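PDB 6G9C: immunomodulatory active chitinase from Trichuris suis, which probably binds and hydrolyses chitin as a family 18 glycoside hydrolase and has immunomodulatory activity in inflammatory lung disease. Local coordinates for residues Trp152-Ser157 and Ala191-Pro196. Residues are numbered along the deposited sequence; the frame is centred on the assembly and turned at random.
Sequences WEYPES and AVSANP. With EDO (1,2-ethanediol), chain E.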
loop_
_atom_site.group_PDB
_atom_site.type_symbol
_atom_site.label_atom_id
_atom_site.label_comp_id
_atom_site.label_asym_id
_atom_site.label_seq_id
_atom_site.Cartn_x
_atom_site.Cartn_y
_atom_site.Cartn_z
ATOM N N TRP A 152 -20.599 2.190 18.096
ATOM C CA TRP A 152 -21.488 1.644 19.113
ATOM C C TRP A 152 -22.814 2.399 19.065
ATOM O O TRP A 152 -22.841 3.618 19.276
ATOM C CB TRP A 152 -20.792 1.790 20.469
ATOM C CG TRP A 152 -21.496 1.352 21.711
ATOM C CD1 TRP A 152 -22.814 1.026 21.870
ATOM C CD2 TRP A 152 -20.891 1.238 23.002
ATOM N NE1 TRP A 152 -23.062 0.698 23.196
ATOM C CE2 TRP A 152 -21.894 0.817 23.907
ATOM C CE3 TRP A 152 -19.591 1.438 23.476
ATOM C CZ2 TRP A 152 -21.637 0.601 25.266
ATOM C CZ3 TRP A 152 -19.330 1.218 24.833
ATOM C CH2 TRP A 152 -20.353 0.804 25.708
ATOM N N GLU A 153 -23.915 1.693 18.795
ATOM C CA GLU A 153 -25.220 2.336 18.583
ATOM C C GLU A 153 -26.251 1.817 19.587
ATOM O O GLU A 153 -26.965 0.854 19.296
ATOM C CB GLU A 153 -25.687 2.097 17.118
ATOM C CG GLU A 153 -24.682 2.633 16.094
ATOM C CD GLU A 153 -25.149 2.478 14.644
ATOM O OE1 GLU A 153 -26.356 2.235 14.401
ATOM O OE2 GLU A 153 -24.284 2.611 13.762
ATOM N N TYR A 154 -26.368 2.453 20.765
ATOM C CA TYR A 154 -25.628 3.643 21.194
ATOM C C TYR A 154 -25.345 3.488 22.677
ATOM O O TYR A 154 -26.126 2.827 23.351
ATOM C CB TYR A 154 -26.449 4.919 20.978
ATOM C CG TYR A 154 -26.788 5.180 19.539
ATOM C CD1 TYR A 154 -25.841 5.709 18.676
ATOM C CD2 TYR A 154 -28.055 4.903 19.045
ATOM C CE1 TYR A 154 -26.148 5.952 17.339
ATOM C CE2 TYR A 154 -28.368 5.142 17.703
ATOM C CZ TYR A 154 -27.417 5.668 16.867
ATOM O OH TYR A 154 -27.728 5.906 15.531
ATOM N N PRO A 155 -24.268 4.100 23.182
ATOM C CA PRO A 155 -24.065 4.141 24.637
ATOM C C PRO A 155 -25.261 4.769 25.332
ATOM O O PRO A 155 -25.798 5.782 24.884
ATOM C CB PRO A 155 -22.804 5.002 24.807
ATOM C CG PRO A 155 -22.676 5.781 23.540
ATOM C CD PRO A 155 -23.245 4.876 22.456
ATOM N N GLU A 156 -25.677 4.153 26.437
ATOM C CA GLU A 156 -26.777 4.622 27.262
ATOM C C GLU A 156 -26.216 5.259 28.533
ATOM O O GLU A 156 -24.999 5.376 28.716
ATOM C CB GLU A 156 -27.729 3.462 27.563
ATOM C CG GLU A 156 -28.468 2.990 26.303
ATOM C CD GLU A 156 -28.953 1.549 26.365
ATOM O OE1 GLU A 156 -29.305 1.066 27.457
ATOM O OE2 GLU A 156 -28.985 0.897 25.296
ATOM N N SER A 157 -27.116 5.685 29.423
ATOM C CA SER A 157 -26.664 6.371 30.626
ATOM C C SER A 157 -25.722 5.488 31.435
ATOM O O SER A 157 -24.728 5.969 31.993
ATOM C CB SER A 157 -27.869 6.795 31.465
ATOM O OG SER A 157 -27.575 7.989 32.163
ATOM N N ALA A 191 -18.887 7.095 14.931
ATOM C CA ALA A 191 -20.194 7.482 14.416
ATOM C C ALA A 191 -21.137 7.593 15.606
ATOM O O ALA A 191 -21.169 6.700 16.462
ATOM C CB ALA A 191 -20.726 6.469 13.394
ATOM N N VAL A 192 -21.889 8.696 15.672
ATOM C CA VAL A 192 -22.564 9.081 16.904
ATOM C C VAL A 192 -24.016 9.442 16.612
ATOM O O VAL A 192 -24.383 9.810 15.492
ATOM C CB VAL A 192 -21.849 10.256 17.609
ATOM C CG1 VAL A 192 -20.399 9.886 17.965
ATOM C CG2 VAL A 192 -21.901 11.510 16.744
ATOM N N SER A 193 -24.836 9.351 17.657
ATOM C CA SER A 193 -26.268 9.586 17.530
ATOM C C SER A 193 -26.559 11.050 17.219
ATOM O O SER A 193 -25.881 11.960 17.704
ATOM C CB SER A 193 -26.991 9.193 18.823
ATOM O OG SER A 193 -28.362 9.574 18.783
ATOM N N ALA A 194 -27.603 11.272 16.419
ATOM C CA ALA A 194 -28.127 12.611 16.176
ATOM C C ALA A 194 -29.351 12.935 17.034
ATOM O O ALA A 194 -29.933 14.009 16.875
ATOM C CB ALA A 194 -28.477 12.787 14.690
ATOM N N ASN A 195 -29.752 12.030 17.931
ATOM C CA ASN A 195 -30.913 12.243 18.794
ATOM C C ASN A 195 -30.445 12.960 20.056
ATOM O O ASN A 195 -29.672 12.379 20.830
ATOM C CB ASN A 195 -31.573 10.906 19.135
ATOM C CG ASN A 195 -32.819 11.043 20.028
ATOM O OD1 ASN A 195 -32.907 11.914 20.899
ATOM N ND2 ASN A 195 -33.772 10.140 19.831
ATOM N N PRO A 196 -30.872 14.203 20.300
ATOM C CA PRO A 196 -30.346 14.958 21.451
ATOM C C PRO A 196 -30.529 14.273 22.798
ATOM O O PRO A 196 -29.680 14.448 23.682
ATOM C CB PRO A 196 -31.135 16.273 21.382
ATOM C CG PRO A 196 -31.479 16.422 19.934
ATOM C CD PRO A 196 -31.733 15.028 19.432
HETATM C C1 EDO E . -22.947 2.840 10.786
HETATM O O1 EDO E . -24.315 2.515 11.152
HETATM C C2 EDO E . -22.724 4.347 10.618
HETATM O O2 EDO E . -23.709 4.886 9.702
HETATM O O HOH W 1 -19.460 4.883 18.906
HETATM O O HOH W 2 -21.986 6.026 18.876
HETATM O O HOH W 3 -28.847 9.054 14.872
#
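Tyr154 and Ser193 meet through complementary first torsions: Tyr154 sets CG beside its backbone N (chi1 -62°), swinging the phenol over the strand, whereas Ser193 sends OG anti to N (chi1 172°) and leaves its CB methylene to the ring. Ser193 CB sits over one face of the phenol, 3.8 Å from the Tyr154 ring centroid and offset toward the rim, a CH-pi contact. Beside it, Tyr154 CE1 touches Ser193 CA at 3.6 Å. The peptide bond before Tyr154 is cis, and Glu153 CB covers the centre of the opposite ring face, 3.8 Å above its plane; the phenol is thus sandwiched between two aliphatic carbons. The hydroxyl of Ser193 turns down its own chain, where OG accepts from Asn195 N at 2.9 Å (N-H...O 162°) in an ST turn just before helix 196-202. No direct hydrogen bond joins the two segments. Instead, one water lies 2.6 Å from both Trp152 O and Ala191 O, where the pairing of strands 147-151 and 187-193 gives way to the loop beginning at Trp152; it probably shares its protons among several acceptors. A second water accepts from Ala194 N at 3.0 Å and reaches Tyr154 OH weakly. Met218 of the next strand, 214-218, touches Glu153, Tyr154 and Ala191, placing the contact at the C-terminal ends of the TIM-barrel strands. Here Glu153 closes the DxxDxDxE signature of family 18, consistent with an active-site position. Its chain extends beyond CG to OE2, which accepts from O1 of ethanediol at 2.6 Å; this diol, probably from the crystallisation liquor, also bonds to Tyr220. The chemistry implies a loop fitted to the strand mainly by Tyr154 packing on Ser193, waters probably helping between the backbones, while the carboxylate of the otherwise buried Glu153 can still accept a hydrogen bond from a small diol.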